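Uncharacterized protein lp_2664 (Lactobacillus plantarum WCFS1, PDB 2PJQ) is of unknown function but belongs to the HD-domain superfamily, whose members are commonly metal-dependent phosphohydrolases, so it may hydrolyse a phosphate ester. Local coordinates at residues M6-L12 against N52-A58; Q11-I15 against Q84-V90; Y18-K22 against D80-Q84. All coordinates share one frame; numbering follows the deposited sequence.

Contact 1. Residues M6-L12 against N52-A58; sequences MITETQL and NLNLTLA
Asn54 reaches from the first turn of helix 53-62 to the N-terminal end of helix 9-22, and its amide nitrogen grips two acceptors there. ND2 donates to the backbone oxygen of Ile7 (Asn54 ND2 to Ile7 O 2.7 Å, N-H...O angle 159°) and, with its other hydrogen, to the carboxylate of Glu9 (Asn54 ND2 to Glu9 OE1 3.1 Å). Both acceptors lie close to the amide plane, as two hydrogens on a planar nitrogen require. The carboxylate is met nearly head-on to its C-O bond, and its plane is turned 44° from that of the amide. An asparagine suits this place because one short side chain can serve a loop carbonyl and an acid together.

Two aliphatic side chains, Ile7 and Leu12, pack beside this polar bridge. Ile7 sends CD1 over the backbone of the opposite helix, where Ile7 CD1 lies 3.5 Å from Ala58 CB; alanine's small side chain leaves space there for the isoleucine. CG1 stands anti to the carbonyl carbon (chi1 -58°) and the chain then runs extended, which carries CD1 that far. Leu12, further along, crosses the Asn54 side chain at about a right angle: Leu12 CD1 is 3.6 Å from Asn54 OD1, and its other methyl, CD2, rests against Leu57 CB at 4.2 Å.

Behind these contacts, the loop carrying Ile7 is tied to its own helix. The amide of Thr8 donates to the side chain of Gln11 (Thr8 N to Gln11 OE1 2.9 Å), while Gln11 N makes a weak return bond to Thr8 OG1, whose exact place is doubtful. Ile7 also touches Ile98 of helix 92-102, and Leu57 leans on helix 32-49. Thr8 and Gln11 thus form a capping box, which starts helix 9-22 where it packs on helix 53-62 of the all-helical HD-domain fold.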
# COMPACT_ATOMS: atom_id res chain seq x y z
N MSE B 6 31.72 16.97 19.36
CA MSE B 6 30.52 16.15 19.02
C MSE B 6 30.65 15.62 17.61
O MSE B 6 31.76 15.44 17.12
CB MSE B 6 29.25 17.01 19.14
CG MSE B 6 29.02 17.62 20.52
SE MSE B 6 28.88 16.27 21.90
CE MSE B 6 30.73 16.20 22.49
N ILE B 7 29.52 15.36 16.95
CA ILE B 7 29.56 14.86 15.58
C ILE B 7 29.86 16.01 14.65
O ILE B 7 29.15 17.01 14.64
CB ILE B 7 28.22 14.22 15.17
CG1 ILE B 7 27.87 13.09 16.14
CG2 ILE B 7 28.31 13.66 13.76
CD1 ILE B 7 26.60 12.36 15.77
N THR B 8 30.93 15.87 13.88
CA THR B 8 31.37 16.91 12.95
C THR B 8 30.64 16.89 11.62
O THR B 8 30.19 15.84 11.16
CB THR B 8 32.87 16.81 12.65
OG1 THR B 8 33.14 15.55 12.04
CG2 THR B 8 33.67 16.94 13.92
N GLU B 9 30.57 18.06 11.00
CA GLU B 9 29.89 18.22 9.73
C GLU B 9 30.39 17.24 8.66
O GLU B 9 29.66 16.87 7.75
CB GLU B 9 30.05 19.66 9.24
CG GLU B 9 28.82 20.16 8.50
CD GLU B 9 27.74 20.74 9.41
OE1 GLU B 9 27.66 20.36 10.61
OE2 GLU B 9 26.95 21.58 8.92
N THR B 10 31.64 16.81 8.79
CA THR B 10 32.22 15.87 7.84
C THR B 10 31.71 14.48 8.12
O THR B 10 31.39 13.72 7.20
CB THR B 10 33.76 15.83 7.95
OG1 THR B 10 34.30 17.03 7.41
CG2 THR B 10 34.32 14.65 7.20
N GLN B 11 31.64 14.15 9.40
CA GLN B 11 31.18 12.84 9.80
C GLN B 11 29.71 12.78 9.47
O GLN B 11 29.21 11.74 9.02
CB GLN B 11 31.39 12.64 11.28
CG GLN B 11 32.83 12.80 11.73
CD GLN B 11 33.00 12.65 13.24
OE1 GLN B 11 32.27 13.27 14.02
NE2 GLN B 11 33.97 11.83 13.65
N LEU B 12 29.00 13.89 9.69
CA LEU B 12 27.58 13.92 9.41
C LEU B 12 27.37 13.50 7.98
O LEU B 12 26.73 12.47 7.72
CB LEU B 12 26.99 15.32 9.63
CG LEU B 12 25.59 15.36 10.27
CD1 LEU B 12 24.98 16.77 10.13
CD2 LEU B 12 24.69 14.33 9.63
N ASN B 52 20.78 19.38 19.93
CA ASN B 52 22.04 19.29 19.23
C ASN B 52 21.68 18.80 17.82
O ASN B 52 21.10 17.73 17.66
CB ASN B 52 22.96 18.27 19.89
CG ASN B 52 24.19 18.01 19.05
OD1 ASN B 52 25.04 18.89 18.89
ND2 ASN B 52 24.29 16.81 18.49
N LEU B 53 22.02 19.59 16.81
CA LEU B 53 21.70 19.25 15.44
C LEU B 53 22.36 17.98 14.91
O LEU B 53 21.67 17.00 14.64
CB LEU B 53 22.07 20.41 14.52
CG LEU B 53 21.33 20.48 13.20
CD1 LEU B 53 19.84 20.69 13.47
CD2 LEU B 53 21.90 21.61 12.36
N ASN B 54 23.68 18.01 14.76
CA ASN B 54 24.44 16.87 14.24
C ASN B 54 24.23 15.50 14.87
O ASN B 54 24.37 14.49 14.18
CB ASN B 54 25.93 17.19 14.25
CG ASN B 54 26.28 18.31 13.32
OD1 ASN B 54 25.40 19.04 12.85
ND2 ASN B 54 27.58 18.48 13.04
N LEU B 55 23.93 15.43 16.16
CA LEU B 55 23.71 14.13 16.77
C LEU B 55 22.35 13.67 16.25
O LEU B 55 22.18 12.51 15.85
CB LEU B 55 23.64 14.25 18.29
CG LEU B 55 23.77 13.02 19.20
CD1 LEU B 55 23.15 13.34 20.55
CD2 LEU B 55 23.10 11.80 18.61
N THR B 56 21.39 14.60 16.28
CA THR B 56 20.02 14.34 15.85
C THR B 56 19.92 13.76 14.45
O THR B 56 19.43 12.65 14.26
CB THR B 56 19.17 15.65 15.89
OG1 THR B 56 19.12 16.15 17.23
CG2 THR B 56 17.74 15.38 15.45
N LEU B 57 20.39 14.51 13.45
CA LEU B 57 20.29 14.04 12.08
C LEU B 57 21.02 12.74 11.93
O LEU B 57 20.52 11.82 11.27
CB LEU B 57 20.86 15.08 11.11
CG LEU B 57 20.30 16.48 11.29
CD1 LEU B 57 20.82 17.38 10.20
CD2 LEU B 57 18.78 16.42 11.28
N ALA B 58 22.20 12.66 12.53
CA ALA B 58 23.02 11.46 12.47
C ALA B 58 22.13 10.28 12.87
O ALA B 58 21.94 9.35 12.08
CB ALA B 58 24.19 11.58 13.41

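Contact 2. Residues Q11-I15 against Q84-V90; sequences QLTAI and QLNAQNV
The side chain of Gln11 leaves its helix with CG beside the backbone N and continues fully extended (chi2 178°), a reach that brings its amide to Gln88 and Asn89, where helix 74-87 ends. Gln88 bends at chi2 (-54°), which sets the end of its side chain against the methyl of Ala14.

NE2 of Gln11 donates to the backbone carbonyl of Gln88 (Gln11 NE2 to Gln88 O 2.8 Å, N-H...O angle 154°), arriving somewhat out of the carbonyl plane. The backbone O of Asn89 lies 3.0 Å from Gln11 NE2. Glutamine fits here because carbonyls at a helix C-terminus lack the amides of a following turn, and a long neutral donor can reach one from helix 9-22.

The Gln88 carbonyl lies in a Schellman motif. Asn89, with positive phi, is its C-prime residue; Val90 N bonds back to Leu85 O and Asn89 N to Asn86 O. Asparagine tolerates this left-handed conformation better than most residues.

The other contacts are van der Waals. The methyl of Ala14 meets the flat end of Gln88, Ala14 CB to Gln88 CD being 3.5 Å; alanine's single methyl leaves room for the glutamine's end beside the helix. Deeper in, Ile15 CD1 touches Leu85 CD2 at 4.3 Å, a meeting of two branched side chains.

Leu85 and Val90 also rest on Gln95 of helix 92-102, and Ile15 touches Ala58 and Leu62 of helix 53-62, so helix 9-22 packs against both helices 53-62 and 74-87, which also touch each other.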
# COMPACT_ATOMS: atom_id res chain seq x y z
N GLN B 11 31.64 14.15 9.40
CA GLN B 11 31.18 12.84 9.80
C GLN B 11 29.71 12.78 9.47
O GLN B 11 29.21 11.74 9.02
CB GLN B 11 31.39 12.64 11.28
CG GLN B 11 32.83 12.80 11.73
CD GLN B 11 33.00 12.65 13.24
OE1 GLN B 11 32.27 13.27 14.02
NE2 GLN B 11 33.97 11.83 13.65
N LEU B 12 29.00 13.89 9.69
CA LEU B 12 27.58 13.92 9.41
C LEU B 12 27.37 13.50 7.98
O LEU B 12 26.73 12.47 7.72
CB LEU B 12 26.99 15.32 9.63
CG LEU B 12 25.59 15.36 10.27
CD1 LEU B 12 24.98 16.77 10.13
CD2 LEU B 12 24.69 14.33 9.63
N THR B 13 27.92 14.27 7.04
CA THR B 13 27.79 13.98 5.62
C THR B 13 28.11 12.52 5.34
O THR B 13 27.39 11.85 4.60
CB THR B 13 28.75 14.84 4.74
OG1 THR B 13 28.49 16.23 4.95
CG2 THR B 13 28.54 14.54 3.26
N ALA B 14 29.18 12.02 5.94
CA ALA B 14 29.58 10.62 5.72
C ALA B 14 28.44 9.69 6.08
O ALA B 14 28.08 8.81 5.30
CB ALA B 14 30.80 10.28 6.56
N ILE B 15 27.87 9.90 7.26
CA ILE B 15 26.76 9.10 7.76
C ILE B 15 25.59 9.16 6.80
O ILE B 15 24.88 8.16 6.60
CB ILE B 15 26.28 9.62 9.14
CG1 ILE B 15 27.38 9.42 10.18
CG2 ILE B 15 25.01 8.89 9.57
CD1 ILE B 15 27.11 10.10 11.45
N GLN B 84 31.58 1.58 9.94
CA GLN B 84 31.47 2.89 9.31
C GLN B 84 31.78 4.04 10.29
O GLN B 84 32.60 4.92 10.01
CB GLN B 84 30.07 3.09 8.72
CG GLN B 84 29.88 4.46 8.08
CD GLN B 84 30.98 4.79 7.07
OE1 GLN B 84 31.48 3.90 6.38
NE2 GLN B 84 31.36 6.08 6.97
N LEU B 85 31.10 4.04 11.42
CA LEU B 85 31.35 5.09 12.39
C LEU B 85 32.82 5.05 12.78
O LEU B 85 33.44 6.11 12.95
CB LEU B 85 30.48 4.90 13.61
CG LEU B 85 29.00 5.23 13.42
CD1 LEU B 85 28.20 4.46 14.47
CD2 LEU B 85 28.78 6.75 13.51
N ASN B 86 33.39 3.86 12.92
CA ASN B 86 34.81 3.79 13.26
C ASN B 86 35.64 4.38 12.13
O ASN B 86 36.50 5.22 12.37
CB ASN B 86 35.27 2.37 13.56
CG ASN B 86 35.20 2.04 15.03
OD1 ASN B 86 35.65 2.81 15.87
ND2 ASN B 86 34.63 0.89 15.35
N ALA B 87 35.37 3.96 10.90
CA ALA B 87 36.12 4.48 9.77
C ALA B 87 36.00 6.01 9.68
O ALA B 87 36.78 6.63 8.96
CB ALA B 87 35.61 3.86 8.50
N GLN B 88 35.05 6.60 10.40
CA GLN B 88 34.85 8.06 10.39
C GLN B 88 35.33 8.75 11.68
O GLN B 88 35.00 9.92 11.93
CB GLN B 88 33.37 8.41 10.15
CG GLN B 88 32.82 8.02 8.80
CD GLN B 88 33.64 8.57 7.64
OE1 GLN B 88 34.43 9.50 7.80
NE2 GLN B 88 33.45 8.00 6.45
N ASN B 89 36.09 8.02 12.49
CA ASN B 89 36.62 8.55 13.74
C ASN B 89 35.55 9.19 14.61
O ASN B 89 35.83 10.18 15.30
CB ASN B 89 37.72 9.59 13.48
CG ASN B 89 38.75 9.12 12.46
OD1 ASN B 89 39.29 8.01 12.55
ND2 ASN B 89 39.05 9.98 11.48
N VAL B 90 34.34 8.66 14.57
CA VAL B 90 33.29 9.22 15.41
C VAL B 90 33.74 8.82 16.83
O VAL B 90 34.14 7.68 17.05
CB VAL B 90 31.92 8.59 15.05
CG1 VAL B 90 31.83 7.21 15.62
CG2 VAL B 90 30.79 9.42 15.58

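Contact 3. Residues Y18-K22 against D80-Q84; sequences YALQK and DLIVQ
Tyr18 and Gln84 meet where two helices of the all-helical HD-domain fold run roughly antiparallel: the short segments 18-22 and 80-84 make an angle of 145°, with axes 12.1 Å apart at their closest. That wide spacing leaves large side chains to bridge the gap, a place well suited to tyrosine.

The aromatic contact is a CH-pi interaction. Gln84 CG sits over one face of the Tyr18 ring, 3.7 Å from the ring centroid and 26° off the normal. The glutamine places CG anti to its backbone N (chi1 178°) and then bends, so that its aliphatic part is laid along the ring while the terminal amide is nearly parallel to it. On the opposite face lies CG of Lys22, one turn on in the tyrosine's own helix, so one methylene lies on each face, both offset toward the rim.

Apolar packing comes from Leu81, whose CD1 is 4.0 Å from Tyr18 CE2. Leu81 also touches Phe99 of helix 92-102, and both Leu81 and Tyr18 touch Leu62 of helix 53-62.

The one charged pair is long: Lys22 and Asp80 form a salt bridge at the exposed margin, 3.8 Å from Lys22 NZ to Asp80 OD2, and probably a modest one. Beside it the phenol oxygen meets carbon of the same acid, with Tyr18 OH 3.5 Å from Asp80 CB.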
# COMPACT_ATOMS: atom_id res chain seq x y z
N TYR B 18 26.53 7.12 3.98
CA TYR B 18 26.39 5.74 4.38
C TYR B 18 24.94 5.27 4.37
O TYR B 18 24.59 4.24 3.77
CB TYR B 18 26.98 5.52 5.77
CG TYR B 18 27.02 4.07 6.16
CD1 TYR B 18 27.90 3.18 5.53
CD2 TYR B 18 26.13 3.57 7.10
CE1 TYR B 18 27.89 1.84 5.82
CE2 TYR B 18 26.11 2.21 7.40
CZ TYR B 18 26.99 1.35 6.75
OH TYR B 18 26.92 0.01 7.03
N ALA B 19 24.08 6.04 5.03
CA ALA B 19 22.67 5.73 5.13
C ALA B 19 22.02 5.51 3.77
O ALA B 19 21.51 4.43 3.48
CB ALA B 19 21.96 6.83 5.87
N LEU B 20 22.03 6.54 2.93
CA LEU B 20 21.43 6.44 1.60
C LEU B 20 21.94 5.24 0.78
O LEU B 20 21.18 4.63 0.04
CB LEU B 20 21.62 7.75 0.83
CG LEU B 20 21.00 8.98 1.49
CD1 LEU B 20 21.52 10.23 0.84
CD2 LEU B 20 19.49 8.92 1.39
N GLN B 21 23.21 4.89 0.89
CA GLN B 21 23.69 3.74 0.13
C GLN B 21 23.02 2.45 0.61
O GLN B 21 22.44 1.71 -0.18
CB GLN B 21 25.21 3.59 0.25
CG GLN B 21 25.94 3.97 -1.02
CD GLN B 21 25.91 5.46 -1.29
OE1 GLN B 21 24.94 6.15 -0.96
NE2 GLN B 21 26.98 5.97 -1.91
N LYS B 22 23.08 2.19 1.91
CA LYS B 22 22.50 0.99 2.49
C LYS B 22 21.00 0.86 2.30
O LYS B 22 20.45 -0.23 2.49
CB LYS B 22 22.81 0.91 3.99
CG LYS B 22 24.24 0.54 4.32
CD LYS B 22 24.56 -0.88 3.89
CE LYS B 22 26.01 -1.19 4.15
NZ LYS B 22 26.24 -2.66 4.30
N ASP B 80 27.95 -3.56 11.05
CA ASP B 80 28.39 -2.84 9.86
C ASP B 80 28.48 -1.35 10.16
O ASP B 80 29.48 -0.71 9.87
CB ASP B 80 27.45 -3.07 8.67
CG ASP B 80 27.83 -4.29 7.84
OD1 ASP B 80 29.05 -4.58 7.73
OD2 ASP B 80 26.92 -4.94 7.28
N LEU B 81 27.43 -0.80 10.75
CA LEU B 81 27.41 0.62 11.08
C LEU B 81 28.62 1.05 11.93
O LEU B 81 29.11 2.18 11.79
CB LEU B 81 26.11 0.99 11.81
CG LEU B 81 26.02 2.42 12.38
CD1 LEU B 81 26.09 3.44 11.24
CD2 LEU B 81 24.75 2.59 13.17
N ILE B 82 29.10 0.17 12.80
CA ILE B 82 30.26 0.54 13.61
C ILE B 82 31.48 0.67 12.69
O ILE B 82 32.22 1.64 12.75
CB ILE B 82 30.56 -0.50 14.75
CG1 ILE B 82 29.51 -0.43 15.86
CG2 ILE B 82 31.88 -0.17 15.40
CD1 ILE B 82 28.14 -0.87 15.43
N VAL B 83 31.67 -0.33 11.84
CA VAL B 83 32.78 -0.31 10.91
C VAL B 83 32.77 1.06 10.24
O VAL B 83 33.82 1.65 10.02
CB VAL B 83 32.65 -1.46 9.85
CG1 VAL B 83 33.69 -1.33 8.76
CG2 VAL B 83 32.82 -2.81 10.55
N GLN B 84 31.58 1.58 9.94
CA GLN B 84 31.47 2.89 9.31
C GLN B 84 31.78 4.04 10.29
O GLN B 84 32.60 4.92 10.01
CB GLN B 84 30.07 3.09 8.72
CG GLN B 84 29.88 4.46 8.08
CD GLN B 84 30.98 4.79 7.07
OE1 GLN B 84 31.48 3.90 6.38
NE2 GLN B 84 31.36 6.08 6.97

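From the N terminus, helix 9-22 serves all three contacts in turn. Contact 1 closes a loop of 39 residues at the start of this helix, bringing it to helix 53-62. Contact 2 begins from overlapping residues, Gln11 and Leu12, but reaches further along the chain, to the end of helix 74-87; Ala58 of contact 1 packs on Ile15 of contact 2. Contact 3, at the helix's C-terminal end, pairs with the earlier part of helix 74-87, so its loop lies within that of contact 2, as the antiparallel run demands, and crosses that of contact 1. Together they fasten the N-terminal helix to two successive helices of the HD domain.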